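Exo-beta-1,4-mannosidase (Rhizomucor miehei, PDB 4LYP) hydrolyses beta-mannosidic bonds, probably releasing mannose from the non-reducing ends of chains, as a family 5 glycoside hydrolase with a TIM-barrel fold, and also carries out transglycosylation. Local coordinates at residues 58-63 against 91-96; 64-69 against 129-134; 97-102 against 146-151; 134-139 against 217-222; 261-266 against 283-288. All coordinates share one frame; numbering follows the deposited sequence. Where two conformers were deposited one is given.

Interaction 1: 58-63 against 91-96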
# COMPACT_ATOMS: atom_id res chain seq x y z
N ARG A 58 -11.65 5.93 3.38
CA ARG A 58 -11.77 6.59 2.08
C ARG A 58 -10.35 6.74 1.54
O ARG A 58 -9.73 7.81 1.67
CB ARG A 58 -12.45 7.96 2.27
CG ARG A 58 -13.92 7.85 2.65
CD ARG A 58 -14.49 9.23 2.99
NE ARG A 58 -14.10 9.70 4.32
CZ ARG A 58 -13.77 10.97 4.63
NH1 ARG A 58 -13.52 11.88 3.70
NH2 ARG A 58 -13.70 11.31 5.92
N GLY A 59 -9.77 5.63 1.06
CA GLY A 59 -8.33 5.56 0.99
C GLY A 59 -7.75 5.63 -0.40
O GLY A 59 -8.39 5.40 -1.44
N ALA A 60 -6.44 5.90 -0.37
CA ALA A 60 -5.59 5.79 -1.60
C ALA A 60 -4.25 5.17 -1.23
O ALA A 60 -3.84 5.26 -0.04
CB ALA A 60 -5.32 7.16 -2.23
N ASN A 61 -3.54 4.64 -2.20
CA ASN A 61 -2.11 4.31 -2.03
C ASN A 61 -1.27 5.48 -2.57
O ASN A 61 -1.53 6.03 -3.64
CB ASN A 61 -1.75 3.06 -2.82
CG ASN A 61 -2.21 1.81 -2.09
OD1 ASN A 61 -1.48 1.29 -1.22
ND2 ASN A 61 -3.42 1.33 -2.39
N TYR A 62 -0.25 5.83 -1.78
CA TYR A 62 0.68 6.93 -2.11
C TYR A 62 2.05 6.56 -1.56
O TYR A 62 2.65 7.26 -0.73
CB TYR A 62 0.13 8.22 -1.49
CG TYR A 62 0.79 9.51 -2.00
CD1 TYR A 62 0.69 9.86 -3.36
CD2 TYR A 62 1.41 10.40 -1.12
CE1 TYR A 62 1.26 11.04 -3.86
CE2 TYR A 62 1.92 11.58 -1.60
CZ TYR A 62 1.87 11.88 -2.95
OH TYR A 62 2.45 13.07 -3.37
N TRP A 63 2.56 5.43 -2.02
CA TRP A 63 3.83 4.87 -1.58
C TRP A 63 5.01 5.75 -1.96
O TRP A 63 6.10 5.62 -1.37
CB TRP A 63 4.01 3.46 -2.14
CG TRP A 63 3.97 3.47 -3.65
CD1 TRP A 63 2.85 3.37 -4.48
CD2 TRP A 63 5.07 3.78 -4.53
NE1 TRP A 63 3.20 3.63 -5.78
CE2 TRP A 63 4.54 3.88 -5.85
CE3 TRP A 63 6.45 3.96 -4.31
CZ2 TRP A 63 5.34 4.21 -6.93
CZ3 TRP A 63 7.26 4.23 -5.40
CH2 TRP A 63 6.71 4.40 -6.68
N MET A 91 -10.65 15.25 -3.22
CA MET A 91 -11.42 14.12 -3.68
C MET A 91 -11.97 13.25 -2.54
O MET A 91 -12.52 12.17 -2.82
CB MET A 91 -10.75 13.30 -4.76
CG MET A 91 -9.63 12.46 -4.39
SD MET A 91 -8.91 11.55 -5.87
CE MET A 91 -8.02 12.90 -6.25
N GLY A 92 -11.88 13.73 -1.31
CA GLY A 92 -12.54 13.07 -0.22
C GLY A 92 -11.70 12.00 0.48
O GLY A 92 -12.26 11.20 1.25
N ILE A 93 -10.40 11.90 0.20
CA ILE A 93 -9.56 10.83 0.79
C ILE A 93 -9.26 11.19 2.24
O ILE A 93 -8.82 12.31 2.56
CB ILE A 93 -8.31 10.60 -0.09
CG1 ILE A 93 -8.73 9.92 -1.44
CG2 ILE A 93 -7.16 9.96 0.66
CD1 ILE A 93 -7.74 10.17 -2.59
N ASN A 94 -9.38 10.18 3.12
CA ASN A 94 -9.05 10.35 4.53
C ASN A 94 -7.88 9.45 4.98
O ASN A 94 -7.52 9.50 6.17
CB ASN A 94 -10.22 10.18 5.47
CG ASN A 94 -10.65 8.74 5.64
OD1 ASN A 94 -10.22 7.86 4.84
ND2 ASN A 94 -11.52 8.46 6.58
N ASN A 95 -7.30 8.64 4.10
CA ASN A 95 -6.37 7.61 4.51
C ASN A 95 -5.42 7.31 3.37
O ASN A 95 -5.86 7.08 2.24
CB ASN A 95 -7.15 6.31 4.89
CG ASN A 95 -6.25 5.19 5.39
OD1 ASN A 95 -5.93 4.26 4.63
ND2 ASN A 95 -5.83 5.26 6.64
N LEU A 96 -4.09 7.42 3.67
CA LEU A 96 -3.08 7.04 2.67
C LEU A 96 -2.28 5.85 3.21
O LEU A 96 -1.80 5.85 4.34
CB LEU A 96 -2.08 8.16 2.38
CG LEU A 96 -2.74 9.47 1.90
CD1 LEU A 96 -1.63 10.49 1.63
CD2 LEU A 96 -3.58 9.27 0.61
O HOH W 1 -13.69 9.68 8.30
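The carbonyl O of Arg58 takes the backbone N-H of Asn94 at 2.8 Å (O to N), and the side chain of the same asparagine turns back to accept from the arginine: Asn94 OD1 receives Arg58 N, also at 2.8 Å. One asparagine thus binds both N and O of Arg58. The donor to OD1 comes from above the amide's carbonyl plane, 37° out of it, and the bond is bent. What puts OD1 there is a chi1 of 74°, which sets CG between the backbone N and the carbonyl carbon. The Asn94 amide is fixed at its other end too, with ND2 donating to Leu56 O and to a water that Arg58 NH2 also reaches.

The arginine chain bends at chi3 and lays its guanidinium over Asn94, whose CB lies over the centre of one guanidinium face, 3.6 Å from its plane. Arg58 NH1 then closes on Gly92 O at 2.8 Å; that oxygen lies out of the guanidinium plane, and NH1 stands above the plane of the Gly92 carbonyl. Gly92, with positive phi, is the C-prime residue of the Schellman motif that ends helix 78-90.

Further along, Ala60 N bonds to Asn95 O (2.9 Å), and Gly59 pairs with Asn95 as a parallel neighbour. The Asn95 side chain is on the face opposite to that of Ala60 and Leu96, where Ala60 CB meets Leu96 CD2 at 3.9 Å. Tyr62 lies beside Leu96, its OH held by Glu84. Two adjacent parallel strands, 53-61 and 95-99, joined through helix 78-90: this is the beta-alpha-beta crossover that builds a TIM barrel.

Interaction 2: 64-69 against 129-134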
# COMPACT_ATOMS: atom_id res chain seq x y z
N GLN A 64 4.86 6.66 -2.94
CA GLN A 64 5.92 7.56 -3.36
C GLN A 64 5.99 8.80 -2.54
O GLN A 64 6.83 9.66 -2.76
CB GLN A 64 5.76 7.91 -4.87
CG GLN A 64 4.57 8.84 -5.21
CD GLN A 64 3.23 8.18 -5.40
OE1 GLN A 64 2.88 7.17 -4.75
NE2 GLN A 64 2.43 8.75 -6.29
N GLY A 65 5.12 8.91 -1.48
CA GLY A 65 5.03 10.15 -0.71
C GLY A 65 6.34 10.50 -0.05
O GLY A 65 6.75 11.67 -0.01
N MET A 66 7.02 9.52 0.62
CA MET A 66 8.25 9.83 1.33
C MET A 66 9.28 10.42 0.37
O MET A 66 9.93 11.44 0.66
CB MET A 66 8.75 8.56 2.00
CG MET A 66 10.23 8.61 2.44
SD MET A 66 10.74 7.17 3.40
CE MET A 66 10.64 5.90 2.13
N ASN A 67 9.45 9.81 -0.82
CA ASN A 67 10.44 10.31 -1.77
C ASN A 67 10.07 11.64 -2.37
O ASN A 67 10.95 12.48 -2.60
CB ASN A 67 10.70 9.31 -2.89
CG ASN A 67 11.71 8.25 -2.49
OD1 ASN A 67 12.96 8.53 -2.60
ND2 ASN A 67 11.29 7.16 -2.02
N LEU A 68 8.79 11.92 -2.58
CA LEU A 68 8.38 13.25 -3.07
C LEU A 68 8.49 14.32 -1.97
O LEU A 68 8.76 15.50 -2.28
CB LEU A 68 6.97 13.24 -3.64
CG LEU A 68 6.83 12.58 -5.01
CD1 LEU A 68 5.39 12.56 -5.39
CD2 LEU A 68 7.67 13.26 -6.06
N GLY A 69 8.33 13.95 -0.68
CA GLY A 69 8.47 14.91 0.40
C GLY A 69 9.91 15.27 0.71
O GLY A 69 10.14 16.23 1.44
N VAL A 129 13.49 12.64 6.16
CA VAL A 129 12.76 13.90 6.36
C VAL A 129 11.55 13.97 5.41
O VAL A 129 10.54 14.59 5.76
CB VAL A 129 13.77 15.07 6.23
CG1 VAL A 129 13.01 16.41 6.04
CG2 VAL A 129 14.69 15.15 7.41
N GLY A 130 11.64 13.36 4.22
CA GLY A 130 10.47 13.34 3.36
C GLY A 130 9.29 12.64 4.02
O GLY A 130 8.14 13.03 3.84
N LEU A 131 9.57 11.54 4.74
CA LEU A 131 8.48 10.86 5.48
C LEU A 131 7.93 11.77 6.59
O LEU A 131 6.69 11.83 6.80
CB LEU A 131 9.02 9.51 6.05
CG LEU A 131 7.99 8.61 6.74
CD1 LEU A 131 6.80 8.27 5.85
CD2 LEU A 131 8.71 7.36 7.16
N ASP A 132 8.78 12.57 7.27
CA ASP A 132 8.28 13.50 8.25
C ASP A 132 7.34 14.50 7.60
O ASP A 132 6.29 14.81 8.13
CB ASP A 132 9.47 14.34 8.85
CG ASP A 132 10.42 13.56 9.71
OD1 ASP A 132 10.14 12.43 10.15
OD2 ASP A 132 11.51 14.14 9.97
N TYR A 133 7.71 15.06 6.44
CA TYR A 133 6.86 16.02 5.75
C TYR A 133 5.58 15.38 5.24
O TYR A 133 4.51 15.99 5.30
CB TYR A 133 7.59 16.70 4.57
CG TYR A 133 8.41 17.88 4.96
CD1 TYR A 133 7.83 19.08 5.17
CD2 TYR A 133 9.79 17.74 5.21
CE1 TYR A 133 8.60 20.20 5.56
CE2 TYR A 133 10.57 18.82 5.59
CZ TYR A 133 9.97 20.04 5.79
OH TYR A 133 10.71 21.13 6.15
N LEU A 134 5.66 14.14 4.74
CA LEU A 134 4.45 13.43 4.35
C LEU A 134 3.45 13.35 5.48
O LEU A 134 2.28 13.72 5.33
CB LEU A 134 4.86 12.05 3.82
CG LEU A 134 3.65 11.11 3.51
CD1 LEU A 134 2.78 11.69 2.40
CD2 LEU A 134 4.21 9.77 3.11
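The Tyr133 ring meets Gly69 O obliquely, its CD2 lying 4.1 Å from that oxygen, while Val129 CG1, one helical turn back, sits in the plane of the ring at its edge. Arg78 makes a cation-pi contact with the same ring and also donates through NE to Gly69 O, so one arginine joins the two partners.

At the crossing itself the two backbones come very close. Gly130 and Gly69, without side chains, bring their CA atoms to 3.9 Å, and the helix axes pass 6.8 Å apart at 103°. The CA-H of Gly130 reaches two carbonyls of the short helix, Met66 O at 3.3 Å and Gly69 O at 3.5 Å. These weak CA-H...O contacts are the polar part of the interface.

The rest is apolar. With chi1 at 163° the Met66 chain leaves opposite its own backbone N and runs past Leu131, where its CG lies 3.9 Å from Leu131 CB; the two side chains cross obliquely. Leu134 drops a methyl onto the first turn of the short helix, CD2 coming to 3.8 Å from Met66 N and close to the Gly65 carbonyl carbon.

Helix 65-69 follows barrel strand 53-61, and helix 125-140 lies between strands 95-99 and 144-148 in the chain. Their near-perpendicular, glycine-lined crossing packs a short helix of a strand-to-helix loop against one of the outer helices of the TIM barrel.

Interaction 3: 97-102 against 146-151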
# COMPACT_ATOMS: atom_id res chain seq x y z
N ARG A 97 -2.18 4.82 2.35
CA ARG A 97 -1.23 3.72 2.58
C ARG A 97 0.09 4.15 1.97
O ARG A 97 0.14 4.45 0.78
CB ARG A 97 -1.80 2.42 2.01
CG ARG A 97 -0.86 1.25 2.20
CD ARG A 97 -1.61 -0.05 1.98
NE ARG A 97 -0.70 -1.21 2.00
CZ ARG A 97 -0.23 -1.86 0.94
NH1 ARG A 97 -0.40 -1.39 -0.28
NH2 ARG A 97 0.51 -2.96 1.14
N VAL A 98 1.11 4.23 2.80
CA VAL A 98 2.38 4.82 2.43
C VAL A 98 3.50 3.80 2.72
O VAL A 98 3.34 2.88 3.48
CB VAL A 98 2.62 6.18 3.11
CG1 VAL A 98 1.47 7.12 2.79
CG2 VAL A 98 2.85 6.03 4.59
N MET A 99 4.63 4.06 2.10
CA MET A 99 5.78 3.19 2.30
C MET A 99 6.79 3.88 3.24
O MET A 99 7.28 4.91 3.00
CB MET A 99 6.41 2.86 0.94
CG MET A 99 7.55 1.83 0.98
SD MET A 99 7.27 0.25 1.90
CE MET A 99 7.89 -0.62 0.50
N ALA A 100 7.04 3.21 4.35
CA ALA A 100 7.92 3.68 5.41
C ALA A 100 9.19 2.80 5.47
O ALA A 100 9.72 2.51 6.57
CB ALA A 100 7.23 3.72 6.73
N SER A 101 9.67 2.40 4.30
CA SER A 101 10.90 1.64 4.17
C SER A 101 11.35 1.79 2.72
O SER A 101 10.52 2.02 1.83
CB SER A 101 10.68 0.16 4.50
OG SER A 101 9.94 -0.51 3.49
N SER A 102 12.66 1.63 2.53
CA SER A 102 13.22 1.33 1.19
C SER A 102 14.69 1.06 1.42
O SER A 102 15.37 1.82 2.09
CB SER A 102 12.98 2.41 0.16
OG SER A 102 13.48 3.61 0.55
N VAL A 146 -1.41 4.40 6.86
CA VAL A 146 -1.02 3.00 7.05
C VAL A 146 0.47 2.93 6.68
O VAL A 146 0.83 3.24 5.52
CB VAL A 146 -1.87 2.03 6.18
CG1 VAL A 146 -1.33 0.63 6.26
CG2 VAL A 146 -3.33 2.11 6.63
N MET A 147 1.31 2.62 7.67
CA MET A 147 2.78 2.73 7.52
C MET A 147 3.36 1.36 7.16
O MET A 147 3.54 0.53 8.06
CB MET A 147 3.38 3.21 8.79
CG MET A 147 2.99 4.66 9.19
SD MET A 147 3.83 5.90 8.21
CE MET A 147 5.39 5.95 9.11
N THR A 148 3.59 1.11 5.89
CA THR A 148 4.11 -0.19 5.43
C THR A 148 5.61 -0.25 5.74
O THR A 148 6.38 0.60 5.27
CB THR A 148 3.83 -0.42 3.97
OG1 THR A 148 2.40 -0.21 3.74
CG2 THR A 148 4.20 -1.80 3.51
N LEU A 149 6.02 -1.21 6.59
CA LEU A 149 7.40 -1.23 7.12
C LEU A 149 8.37 -2.03 6.28
O LEU A 149 9.60 -2.01 6.59
CB LEU A 149 7.36 -1.74 8.55
CG LEU A 149 6.73 -0.79 9.55
CD1 LEU A 149 6.27 -1.57 10.79
CD2 LEU A 149 7.75 0.27 9.92
N GLY A 150 7.89 -2.75 5.28
CA GLY A 150 8.77 -3.57 4.43
C GLY A 150 8.02 -4.01 3.23
O GLY A 150 6.86 -3.58 3.03
N ASN A 151 8.64 -4.88 2.46
CA ASN A 151 8.05 -5.23 1.14
C ASN A 151 8.57 -6.57 0.74
O ASN A 151 9.79 -6.78 0.76
CB ASN A 151 8.46 -4.18 0.12
CG ASN A 151 7.73 -4.26 -1.21
OD1 ASN A 151 6.83 -5.09 -1.43
ND2 ASN A 151 8.08 -3.33 -2.07
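Val98 sits between two partners of the facing strand: its N donates to Val146 O at 2.9 Å, nearly straight at 177°, and its O accepts Thr148 N at 3.0 Å. Ala100 N then reaches Thr148 O at 2.8 Å. That ladder of backbone bonds makes strands 95-99 and 144-148 parallel neighbours, their short axes 30° apart.

The closest apolar pairs lie on the face that carries Val98 and Met147. The methionine, bent at both chi2 and chi3, curls along its neighbour strand: SD touches Val98 CG2 at 3.8 Å, and CE ends 3.7 Å from Ala100 CB. Leu131, Leu134 and Leu135 of helix 125-140 close over this layer.

The face of Arg97, Met99, Val146 and Thr148 is mixed. Arg97 is extended from CG to NE, with chi1 179°, and passes Thr148 OG1 at 3.7 Å from NE without bonding to it. Instead Arg97 NE and Thr148 OG1 both hydrogen-bond to Gln234 OE1. The guanidinium is engaged elsewhere as well, NH1 by Glu337 and Asn61 and NH2 by Asn237. In one of two conformers Met99 bends at chi2 and chi3, and its CE meets Asn151 CB with the side chains at about a right angle.

Beyond the strand ends no ladder continues, but Ser101 CB comes to 3.2 Å from Leu149 O. Asn151 bonds to Ser156 and Asn237, and its side chain is about 8 Å from a bound guanidine.

The chemistry therefore differs by face: apolar toward the helix, mixed with a polar network toward the barrel interior, where a buried arginine has NE, NH1 and NH2 all hydrogen-bonded.

Interaction 4: 134-139 against 217-222; sequences LLDTMD and NTVNGK
Asp136, on helix 125-140, faces Asn220 in an irregular loop, their CA atoms 6.6 Å apart, so side chains have to carry the contact. Asn220 ND2 donates to Asp136 OD1 at 3.0 Å along a fairly straight line (160°), using the anti lone pair of that oxygen and staying close to the plane of the amide. A chi1 of 65° puts Asn220 CG between its backbone N and carbonyl carbon, turning ND2 to the aspartate while OD1 accepts Lys222 N in an Asx turn. The two side chains slide past each other in opposite directions. Val219 CG1 packs on the same carboxylate from another direction, 3.6 Å from Asp136 OD2.

One turn on, Lys222 NZ makes a salt bridge to Asp139 OD2 at 2.8 Å, approaching from above the carboxylate plane, 59° out of it. NZ is shared: Asp227 is a second salt-bridge partner. A water links Lys222 NZ and Asn220 ND2, with a weak bond to Leu135 O, so the amide nitrogen of Asn220 grips both helix and solvent molecule.

A second asparagine also shapes the loop. Asn217 OD1 accepts Val219 N at 2.8 Å and Asn220 N as well, an Asx turn and Asx motif on one oxygen. This leaves Asn217 ND2 to bond Asp132 O, beside Leu135 CB.

In the chain the loop follows helix 197-213 and precedes strand 230-234; it packs along helix 125-140. Other sides of that helix meet strand 144-148, where Leu135 and Met138 touch Ala145, and helix 78-90, where Thr137 touches Ile85.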
# COMPACT_ATOMS: atom_id res chain seq x y z
N LEU A 134 5.66 14.14 4.74
CA LEU A 134 4.45 13.43 4.35
C LEU A 134 3.45 13.35 5.48
O LEU A 134 2.28 13.72 5.33
CB LEU A 134 4.86 12.05 3.82
CG LEU A 134 3.65 11.11 3.51
CD1 LEU A 134 2.78 11.69 2.40
CD2 LEU A 134 4.21 9.77 3.11
N LEU A 135 3.93 12.95 6.65
CA LEU A 135 3.05 12.76 7.78
C LEU A 135 2.53 14.09 8.31
O LEU A 135 1.39 14.17 8.76
CB LEU A 135 3.74 11.97 8.89
CG LEU A 135 3.93 10.48 8.56
CD1 LEU A 135 4.85 9.78 9.56
CD2 LEU A 135 2.57 9.77 8.53
N ASP A 136 3.35 15.17 8.25
CA ASP A 136 2.90 16.45 8.68
C ASP A 136 1.81 17.01 7.74
O ASP A 136 0.83 17.60 8.22
CB ASP A 136 4.06 17.45 8.80
CG ASP A 136 3.56 18.76 9.34
OD1 ASP A 136 3.18 18.80 10.51
OD2 ASP A 136 3.51 19.74 8.55
N THR A 137 1.97 16.79 6.44
CA THR A 137 1.00 17.27 5.48
C THR A 137 -0.29 16.50 5.61
O THR A 137 -1.39 17.07 5.56
CB THR A 137 1.56 17.21 4.05
OG1 THR A 137 2.86 17.86 4.02
CG2 THR A 137 0.65 17.84 3.04
N MET A 138 -0.19 15.19 5.81
CA MET A 138 -1.39 14.35 6.07
C MET A 138 -2.12 14.89 7.31
O MET A 138 -3.35 14.99 7.30
CB MET A 138 -0.97 12.92 6.28
CG MET A 138 -0.59 12.28 4.94
SD MET A 138 -0.01 10.57 5.13
CE MET A 138 -1.57 9.83 5.58
N ASP A 139 -1.41 15.22 8.35
CA ASP A 139 -2.00 15.77 9.58
C ASP A 139 -2.83 17.03 9.23
O ASP A 139 -3.99 17.15 9.61
CB ASP A 139 -0.85 16.17 10.54
CG ASP A 139 -1.33 16.53 11.95
OD1 ASP A 139 -2.54 16.49 12.23
OD2 ASP A 139 -0.45 16.78 12.79
N ASN A 217 9.52 13.27 14.41
CA ASN A 217 9.17 14.05 13.21
C ASN A 217 9.88 15.38 13.29
O ASN A 217 9.60 16.17 14.23
CB ASN A 217 7.64 14.20 13.17
CG ASN A 217 7.17 14.79 11.86
OD1 ASN A 217 7.65 15.87 11.49
ND2 ASN A 217 6.27 14.09 11.16
N THR A 218 10.77 15.69 12.36
CA THR A 218 11.55 16.91 12.47
C THR A 218 10.71 18.17 12.19
O THR A 218 11.16 19.28 12.50
CB THR A 218 12.74 16.87 11.46
OG1 THR A 218 12.24 16.73 10.12
CG2 THR A 218 13.75 15.79 11.79
N VAL A 219 9.55 17.99 11.56
CA VAL A 219 8.72 19.10 11.16
C VAL A 219 7.78 19.51 12.32
O VAL A 219 7.64 20.67 12.65
CB VAL A 219 7.95 18.72 9.89
CG1 VAL A 219 6.97 19.86 9.49
CG2 VAL A 219 8.93 18.41 8.76
N ASN A 220 7.10 18.51 12.94
CA ASN A 220 6.11 18.79 13.96
C ASN A 220 6.45 18.27 15.34
O ASN A 220 5.69 18.52 16.26
CB ASN A 220 4.71 18.34 13.50
CG ASN A 220 4.59 16.85 13.32
OD1 ASN A 220 5.15 16.05 14.06
ND2 ASN A 220 3.81 16.48 12.34
N GLY A 221 7.59 17.59 15.51
CA GLY A 221 8.10 17.16 16.81
C GLY A 221 7.50 15.90 17.36
O GLY A 221 7.97 15.43 18.40
N LYS A 222 6.46 15.33 16.74
CA LYS A 222 5.85 14.12 17.30
C LYS A 222 6.73 12.91 17.12
O LYS A 222 7.30 12.70 16.02
CB LYS A 222 4.45 13.88 16.67
CG LYS A 222 3.46 14.94 17.07
CD LYS A 222 2.08 14.68 16.48
CE LYS A 222 1.99 15.14 15.00
NZ LYS A 222 0.65 14.73 14.39
O HOH W 2 2.02 14.08 11.74

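Interaction 5: 261-266 against 283-288; sequences HLVSAG and KNIDYT
Val263 and Asp286 hold each other by two bonds where strand 262-264 of the TIM barrel meets the loop leading into the next strand, 288-292. Val263 N donates to Asp286 OD2 at 2.9 Å, on the anti lone pair of the carboxylate, and Asp286 N returns a bond to Val263 O at the same distance. The OD2 oxygen has a further grip, a salt bridge from Lys255, which would help to keep the carboxylate negative.

This is the tight part of the contact. Leu262 CD2 lies across the Asp286 carboxylate carbon, 3.7 Å from CG, and Asn284 O is pressed to 3.1 Å from Val263 CB. That carbonyl is buried here and has no hydrogen-bond partner in the model. Ile285, with chi2 near -69°, folds its CD1 toward the strand, where it reaches Ala265 CB at 4.0 Å. On another side of the strand, Tyr287 brings its hydroxyl over Ser264, OH to CB 3.5 Å, while that OH is itself hydrogen-bonded to Ser232.

Toward solvent things relax. Asn284 is partly exposed, and its ND2 reaches away from the strand to Thr252 of helix 244-257; Asp286 is partly exposed as well, yet gripped.

At the end of the strand direct bonds give way to a bridging water. It lies off toward the rim of the Tyr287 ring on one face and hydrogen-bonds to Ser264 OG, which Gln234 NE2 also meets; it accepts from Ala265 N and donates to Tyr287 O at 2.7 Å.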
# COMPACT_ATOMS: atom_id res chain seq x y z
N HIS A 261 -1.04 1.84 18.68
CA HIS A 261 -1.42 1.73 17.25
C HIS A 261 -1.91 0.36 16.86
O HIS A 261 -1.45 -0.67 17.38
CB HIS A 261 -0.17 2.08 16.43
CG HIS A 261 0.09 3.55 16.32
ND1 HIS A 261 1.36 4.07 16.39
CD2 HIS A 261 -0.77 4.58 16.04
CE1 HIS A 261 1.28 5.38 16.18
NE2 HIS A 261 -0.01 5.72 15.94
N LEU A 262 -2.75 0.36 15.88
CA LEU A 262 -3.16 -0.86 15.17
C LEU A 262 -1.99 -1.48 14.38
O LEU A 262 -1.07 -0.76 13.96
CB LEU A 262 -4.31 -0.55 14.23
CG LEU A 262 -5.55 0.03 14.89
CD1 LEU A 262 -6.63 0.34 13.82
CD2 LEU A 262 -6.10 -0.92 15.98
N VAL A 263 -2.10 -2.78 14.15
CA VAL A 263 -1.13 -3.54 13.38
C VAL A 263 -1.84 -4.30 12.31
O VAL A 263 -2.88 -4.97 12.54
CB VAL A 263 -0.29 -4.47 14.30
CG1 VAL A 263 0.74 -5.26 13.49
CG2 VAL A 263 0.38 -3.66 15.39
N SER A 264 -1.25 -4.28 11.12
CA SER A 264 -1.73 -4.99 9.95
C SER A 264 -0.68 -5.89 9.31
O SER A 264 0.51 -5.64 9.47
CB SER A 264 -2.11 -3.85 8.89
OG SER A 264 -2.44 -4.39 7.65
N ALA A 265 -1.12 -6.95 8.61
CA ALA A 265 -0.24 -7.91 8.00
C ALA A 265 0.17 -7.58 6.58
O ALA A 265 1.14 -8.17 6.09
CB ALA A 265 -0.90 -9.27 8.01
N GLY A 266 -0.57 -6.76 5.83
CA GLY A 266 -0.28 -6.45 4.41
C GLY A 266 -0.59 -7.53 3.42
O GLY A 266 -0.01 -7.49 2.30
N LYS A 283 -3.36 -12.35 17.90
CA LYS A 283 -3.83 -11.33 18.80
C LYS A 283 -3.40 -9.92 18.31
O LYS A 283 -4.12 -8.91 18.53
CB LYS A 283 -3.23 -11.56 20.22
CG LYS A 283 -3.63 -10.50 21.26
CD LYS A 283 -3.22 -10.93 22.63
CE LYS A 283 -3.83 -10.05 23.75
NZ LYS A 283 -5.23 -9.58 23.53
N ASN A 284 -2.18 -9.81 17.77
CA ASN A 284 -1.63 -8.49 17.45
C ASN A 284 -1.75 -8.18 15.97
O ASN A 284 -1.04 -7.29 15.48
CB ASN A 284 -0.21 -8.35 17.97
CG ASN A 284 -0.22 -8.40 19.46
OD1 ASN A 284 -0.99 -7.68 20.07
ND2 ASN A 284 0.61 -9.28 20.06
N ILE A 285 -2.66 -8.85 15.26
CA ILE A 285 -3.12 -8.39 13.96
C ILE A 285 -4.52 -7.87 14.16
O ILE A 285 -5.45 -8.65 14.40
CB ILE A 285 -3.03 -9.49 12.87
CG1 ILE A 285 -1.57 -9.92 12.63
CG2 ILE A 285 -3.72 -9.01 11.58
CD1 ILE A 285 -0.68 -8.91 11.95
N ASP A 286 -4.72 -6.55 14.10
CA ASP A 286 -5.99 -5.98 14.50
C ASP A 286 -7.04 -5.99 13.45
O ASP A 286 -8.24 -5.97 13.74
CB ASP A 286 -5.74 -4.51 14.95
CG ASP A 286 -4.95 -4.46 16.22
OD1 ASP A 286 -5.46 -4.92 17.27
OD2 ASP A 286 -3.80 -3.95 16.19
N TYR A 287 -6.64 -5.97 12.16
CA TYR A 287 -7.59 -5.95 11.09
C TYR A 287 -7.04 -6.69 9.91
O TYR A 287 -5.86 -7.08 9.96
CB TYR A 287 -8.11 -4.54 10.69
CG TYR A 287 -7.03 -3.68 10.06
CD1 TYR A 287 -6.15 -2.92 10.81
CD2 TYR A 287 -6.95 -3.59 8.65
CE1 TYR A 287 -5.20 -2.05 10.22
CE2 TYR A 287 -6.04 -2.74 8.02
CZ TYR A 287 -5.17 -2.00 8.81
OH TYR A 287 -4.24 -1.14 8.23
N THR A 288 -7.88 -6.92 8.90
CA THR A 288 -7.50 -7.76 7.73
C THR A 288 -7.47 -6.93 6.47
O THR A 288 -8.14 -5.88 6.40
CB THR A 288 -8.40 -8.99 7.62
OG1 THR A 288 -9.70 -8.60 7.14
CG2 THR A 288 -8.58 -9.68 9.00
O HOH W 3 -3.93 -6.61 8.16

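Interactions 1 and 3 share strand 95-99 and lie deepest, on backbone ladders of the same sheet, with Leu96 O probably bonded to Val146 N between them. Interactions 2 and 4 both use helix 125-140, meeting at Leu134; 2 is buried and works by close backbones and methyls, whereas 4, about 20 Å from the chain centre, relies on a salt bridge, Asx turns and water. Leu134 also packs on Tyr62 and Val98, tying helix to sheet. Interaction 5 stands apart from 1, 2 and 4 but touches 3 through Val146 and Tyr287. There one backbone bond, a carboxylate and a water do what the ladders do in 1 and 3.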